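Mandelate racemase/muconate lactonizing enzyme family protein (Sorangium cellulosum, PDB 3S5S) belongs to the mandelate racemase/muconate lactonizing enzyme family of the enolase superfamily, pairing an N-terminal capping domain with a C-terminal barrel domain. Local coordinates at residues A33-V38 with F49-P54; S302-T307 with N333-G338. All blocks are in the same frame, centred on the assembly; numbering follows the deposited sequence.

Contact 1 (A33-V38 with F49-P54); sequences AANLLV and FGEAAP
Glu51 OE2 takes a hydrogen bond of 2.7 Å from Asn35 ND2, which also donates to the backbone O of Val300. The two residues belong to neighbouring strands of a beta hairpin, 28-42 and 47-52, in the antiparallel sheet of the N-terminal capping domain. OE2 accepts on its anti lone pair and lies close to the amide plane of Asn35, while the carboxylate itself is turned 52° from that plane. Glu51 runs out extended (chi1 166°, CG opposite its backbone N), which carries its other oxygen, OE1, to Ser302 OG and Ala305 N; this grip on both oxygens fixes the carboxylate.

Leu36 and Ala52 form a hydrogen-bonded antiparallel pair, as do Val38 and Gly50; Leu37 and Glu51 between them are a non-hydrogen-bonded pair. The shortest of the four backbone bonds runs from Gly50 N to Val38 O at 2.8 Å. Leu36, Val38 and Ala52 share one sheet face, where Val38 and Ala52 meet Ala106 of helix 101-117, while Leu37 and Glu51 occupy the other. Ala52 O, already taken by Leu36 N, also lies 3.0 Å from Asn35 CB; past the bridge, Ala53 CB packs 3.3 Å from Asn35 ND2.

Contact 2 (S302-T307 with N333-G338); sequences SVLAMT and NPFDGG
The N-terminus of helix 303-316, capped by Ser302, packs against a short turn and strand at residues 333-338, with the ring of Phe335 lying against Ser302 and Leu304. Leu304 CB sits over one face of that ring in a CH-pi contact, 4.1 Å from the centroid and offset toward the rim. Leu304 CD2 reaches Phe335 CE1 at 3.9 Å. Ser302 OG also approaches the ring, obliquely near CE2, while accepting the capping bond from Leu304 N (3.1 Å) and hydrogen-bonding to Glu51 OE1 of the N-terminal domain.

Both segments belong to the C-terminal barrel domain of the enolase superfamily type, and the side chain of Phe335 also touches Leu15 of strand 7-25 in the N-terminal domain. The backbone N of Phe335 is held by Asn333 OD1 at 2.8 Å in an Asx turn, the donor lying above the carbonyl plane and not on a lone pair. The two methyls of Val303 have different partners: CG2 meets Asn333 ND2 at 3.6 Å, and CG1 touches Phe335 CB and Gly337 O. One helical turn on, Thr307 OG1 and its backbone N reach Val303 O from opposite faces of the carbonyl plane. With OG1 beside the backbone N (chi1 -46°), the threonine also brings this hydroxyl 3.6 Å from Gly338 CA, where the glycine lets the chain pass close to the helix.

Overall arrangement
Contact 1 lies in the N-terminal capping domain and contact 2 in the C-terminal domain; their centres are 11 Å apart, and they meet directly at Glu51. Its OE1 is 2.6 Å from Ser302 OG and 2.9 Å from Ala305 N, both probable hydrogen bonds, so the hairpin carboxylate faces the start of helix 303-316 and would probably be stabilised by the helix end. Leu304 packs into this junction, with its CB 3.4 Å from Glu51 OE1 and its CD2 3.7 Å from Gly50 C. Strand 7-25 lies next to both contacts: it pairs with strand 28-42 and also packs on Ser302 and Phe335.

Contact 1 (A33-V38 with F49-P54)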
loop_
_atom_site.group_PDB
_atom_site.type_symbol
_atom_site.label_atom_id
_atom_site.label_comp_id
_atom_site.label_asym_id
_atom_site.label_seq_id
_atom_site.Cartn_x
_atom_site.Cartn_y
_atom_site.Cartn_z
ATOM N N ALA A 33 8.764 30.271 -2.457
ATOM C CA ALA A 33 8.616 28.883 -2.751
ATOM C C ALA A 33 8.897 28.725 -4.253
ATOM O O ALA A 33 8.077 29.135 -5.104
ATOM C CB ALA A 33 7.234 28.421 -2.380
ATOM N N ALA A 34 10.084 28.194 -4.572
ATOM C CA ALA A 34 10.506 27.955 -5.954
ATOM C C ALA A 34 10.079 26.525 -6.400
ATOM O O ALA A 34 10.870 25.573 -6.449
ATOM C CB ALA A 34 12.050 28.208 -6.123
ATOM N N ASN A 35 8.798 26.404 -6.723
ATOM C CA ASN A 35 8.195 25.136 -7.039
ATOM C C ASN A 35 7.938 24.996 -8.560
ATOM O O ASN A 35 8.383 25.835 -9.358
ATOM C CB ASN A 35 6.926 24.959 -6.204
ATOM C CG ASN A 35 7.224 24.873 -4.703
ATOM O OD1 ASN A 35 8.370 25.064 -4.259
ATOM N ND2 ASN A 35 6.184 24.571 -3.908
ATOM N N LEU A 36 7.294 23.897 -8.956
ATOM C CA LEU A 36 6.912 23.709 -10.337
ATOM C C LEU A 36 5.485 23.240 -10.354
ATOM O O LEU A 36 5.022 22.552 -9.409
ATOM C CB LEU A 36 7.752 22.639 -11.024
ATOM C CG LEU A 36 9.245 22.876 -11.098
ATOM C CD1 LEU A 36 9.941 21.595 -11.587
ATOM C CD2 LEU A 36 9.547 24.069 -11.990
ATOM N N LEU A 37 4.811 23.597 -11.438
ATOM C CA LEU A 37 3.486 23.072 -11.700
ATOM C C LEU A 37 3.594 22.161 -12.923
ATOM O O LEU A 37 4.103 22.583 -14.009
ATOM C CB LEU A 37 2.481 24.214 -11.952
ATOM C CG LEU A 37 1.094 23.763 -12.422
ATOM C CD1 LEU A 37 0.326 23.103 -11.313
ATOM C CD2 LEU A 37 0.334 24.925 -13.030
ATOM N N VAL A 38 3.152 20.923 -12.710
ATOM C CA VAL A 38 3.103 19.874 -13.730
ATOM C C VAL A 38 1.651 19.626 -14.055
ATOM O O VAL A 38 0.824 19.417 -13.158
ATOM C CB VAL A 38 3.748 18.570 -13.236
ATOM C CG1 VAL A 38 3.536 17.479 -14.228
ATOM C CG2 VAL A 38 5.236 18.779 -13.037
ATOM N N PHE A 49 -3.206 17.810 -12.253
ATOM C CA PHE A 49 -2.264 18.808 -11.752
ATOM C C PHE A 49 -1.397 18.287 -10.630
ATOM O O PHE A 49 -1.885 17.648 -9.727
ATOM C CB PHE A 49 -3.052 20.019 -11.282
ATOM C CG PHE A 49 -3.830 20.664 -12.372
ATOM C CD1 PHE A 49 -3.178 21.439 -13.353
ATOM C CD2 PHE A 49 -5.210 20.524 -12.423
ATOM C CE1 PHE A 49 -3.892 22.043 -14.406
ATOM C CE2 PHE A 49 -5.939 21.109 -13.467
ATOM C CZ PHE A 49 -5.279 21.877 -14.461
ATOM N N GLY A 50 -0.095 18.545 -10.705
ATOM C CA GLY A 50 0.776 18.211 -9.619
ATOM C C GLY A 50 1.765 19.313 -9.340
ATOM O O GLY A 50 1.942 20.212 -10.156
ATOM N N GLU A 51 2.418 19.222 -8.181
ATOM C CA GLU A 51 3.331 20.233 -7.667
ATOM C C GLU A 51 4.672 19.596 -7.252
ATOM O O GLU A 51 4.716 18.645 -6.483
ATOM C CB GLU A 51 2.682 20.947 -6.463
ATOM C CG GLU A 51 3.664 21.793 -5.642
ATOM C CD GLU A 51 2.994 22.691 -4.627
ATOM O OE1 GLU A 51 1.766 22.536 -4.399
ATOM O OE2 GLU A 51 3.719 23.544 -4.046
ATOM N N ALA A 52 5.767 20.114 -7.786
ATOM C CA ALA A 52 7.099 19.792 -7.278
ATOM C C ALA A 52 7.528 20.913 -6.337
ATOM O O ALA A 52 7.526 22.093 -6.695
ATOM C CB ALA A 52 8.095 19.611 -8.430
ATOM N N ALA A 53 7.891 20.541 -5.125
ATOM C CA ALA A 53 8.299 21.517 -4.121
ATOM C C ALA A 53 9.655 21.068 -3.566
ATOM O O ALA A 53 9.768 20.727 -2.380
ATOM C CB ALA A 53 7.270 21.594 -3.010
ATOM N N PRO A 54 10.679 21.035 -4.414
ATOM C CA PRO A 54 11.955 20.585 -3.898
ATOM C C PRO A 54 12.466 21.593 -2.895
ATOM O O PRO A 54 12.191 22.791 -3.006
ATOM C CB PRO A 54 12.857 20.592 -5.140
ATOM C CG PRO A 54 12.263 21.673 -6.062
ATOM C CD PRO A 54 10.755 21.462 -5.831
#

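Contact 2 (S302-T307 with N333-G338)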
loop_
_atom_site.group_PDB
_atom_site.type_symbol
_atom_site.label_atom_id
_atom_site.label_comp_id
_atom_site.label_asym_id
_atom_site.label_seq_id
_atom_site.Cartn_x
_atom_site.Cartn_y
_atom_site.Cartn_z
ATOM N N SER A 302 2.372 24.657 -1.773
ATOM C CA SER A 302 1.105 25.382 -1.881
ATOM C C SER A 302 -0.048 24.471 -1.447
ATOM O O SER A 302 0.153 23.328 -0.974
ATOM C CB SER A 302 0.870 25.813 -3.327
ATOM O OG SER A 302 0.429 24.725 -4.170
ATOM N N VAL A 303 -1.250 24.999 -1.640
ATOM C CA VAL A 303 -2.539 24.332 -1.478
ATOM C C VAL A 303 -2.632 23.008 -2.260
ATOM O O VAL A 303 -3.257 22.030 -1.831
ATOM C CB VAL A 303 -3.646 25.384 -1.905
ATOM C CG1 VAL A 303 -4.749 24.827 -2.801
ATOM C CG2 VAL A 303 -4.172 26.155 -0.699
ATOM N N LEU A 304 -1.997 22.980 -3.414
ATOM C CA LEU A 304 -2.027 21.803 -4.261
ATOM C C LEU A 304 -1.390 20.554 -3.627
ATOM O O LEU A 304 -2.083 19.555 -3.382
ATOM C CB LEU A 304 -1.416 22.130 -5.635
ATOM C CG LEU A 304 -1.208 20.988 -6.633
ATOM C CD1 LEU A 304 -2.288 20.041 -6.586
ATOM C CD2 LEU A 304 -1.034 21.471 -8.093
ATOM N N ALA A 305 -0.091 20.574 -3.400
ATOM C CA ALA A 305 0.564 19.406 -2.811
ATOM C C ALA A 305 0.037 19.156 -1.377
ATOM O O ALA A 305 -0.128 17.990 -0.965
ATOM C CB ALA A 305 2.101 19.570 -2.821
ATOM N N MET A 306 -0.267 20.239 -0.641
ATOM C CA MET A 306 -0.832 20.086 0.698
ATOM C C MET A 306 -2.187 19.337 0.692
ATOM O O MET A 306 -2.378 18.363 1.458
ATOM C CB MET A 306 -0.916 21.394 1.417
ATOM C CG MET A 306 0.418 21.896 1.948
ATOM S SD MET A 306 0.653 21.499 3.695
ATOM C CE MET A 306 2.418 21.133 3.821
ATOM N N THR A 307 -3.111 19.740 -0.190
ATOM C CA THR A 307 -4.372 19.014 -0.270
ATOM C C THR A 307 -4.126 17.560 -0.679
ATOM O O THR A 307 -4.735 16.644 -0.147
ATOM C CB THR A 307 -5.392 19.645 -1.223
ATOM O OG1 THR A 307 -5.444 21.058 -0.993
ATOM C CG2 THR A 307 -6.761 19.061 -0.933
ATOM N N ASN A 333 -2.012 32.684 -3.074
ATOM C CA ASN A 333 -2.575 31.378 -3.354
ATOM C C ASN A 333 -2.982 31.429 -4.805
ATOM O O ASN A 333 -4.048 31.988 -5.132
ATOM C CB ASN A 333 -3.803 31.097 -2.476
ATOM C CG ASN A 333 -4.447 29.753 -2.802
ATOM O OD1 ASN A 333 -4.081 29.116 -3.778
ATOM N ND2 ASN A 333 -5.391 29.314 -1.987
ATOM N N PRO A 334 -2.141 30.890 -5.692
ATOM C CA PRO A 334 -2.502 30.939 -7.125
ATOM C C PRO A 334 -3.481 29.828 -7.566
ATOM O O PRO A 334 -3.605 29.574 -8.765
ATOM C CB PRO A 334 -1.157 30.755 -7.835
ATOM C CG PRO A 334 -0.349 29.948 -6.902
ATOM C CD PRO A 334 -0.777 30.378 -5.483
ATOM N N PHE A 335 -4.156 29.176 -6.614
ATOM C CA PHE A 335 -5.067 28.043 -6.904
ATOM C C PHE A 335 -6.494 28.236 -6.376
ATOM O O PHE A 335 -6.693 28.910 -5.390
ATOM C CB PHE A 335 -4.531 26.774 -6.238
ATOM C CG PHE A 335 -3.207 26.312 -6.766
ATOM C CD1 PHE A 335 -3.115 25.692 -8.018
ATOM C CD2 PHE A 335 -2.054 26.491 -6.021
ATOM C CE1 PHE A 335 -1.900 25.244 -8.511
ATOM C CE2 PHE A 335 -0.833 26.030 -6.495
ATOM C CZ PHE A 335 -0.747 25.398 -7.749
ATOM N N ASP A 336 -7.465 27.621 -7.042
ATOM C CA ASP A 336 -8.850 27.514 -6.559
ATOM C C ASP A 336 -8.983 26.118 -6.040
ATOM O O ASP A 336 -8.243 25.255 -6.517
ATOM C CB ASP A 336 -9.853 27.689 -7.711
ATOM C CG ASP A 336 -9.816 29.101 -8.306
ATOM O OD1 ASP A 336 -9.834 30.112 -7.500
ATOM O OD2 ASP A 336 -9.784 29.185 -9.576
ATOM N N GLY A 337 -9.921 25.899 -5.104
ATOM C CA GLY A 337 -10.256 24.561 -4.615
ATOM C C GLY A 337 -9.263 23.959 -3.624
ATOM O O GLY A 337 -8.315 24.622 -3.193
ATOM N N GLY A 338 -9.474 22.702 -3.253
ATOM C CA GLY A 338 -8.669 22.108 -2.214
ATOM C C GLY A 338 -9.390 22.107 -0.884
ATOM O O GLY A 338 -10.594 22.387 -0.811
#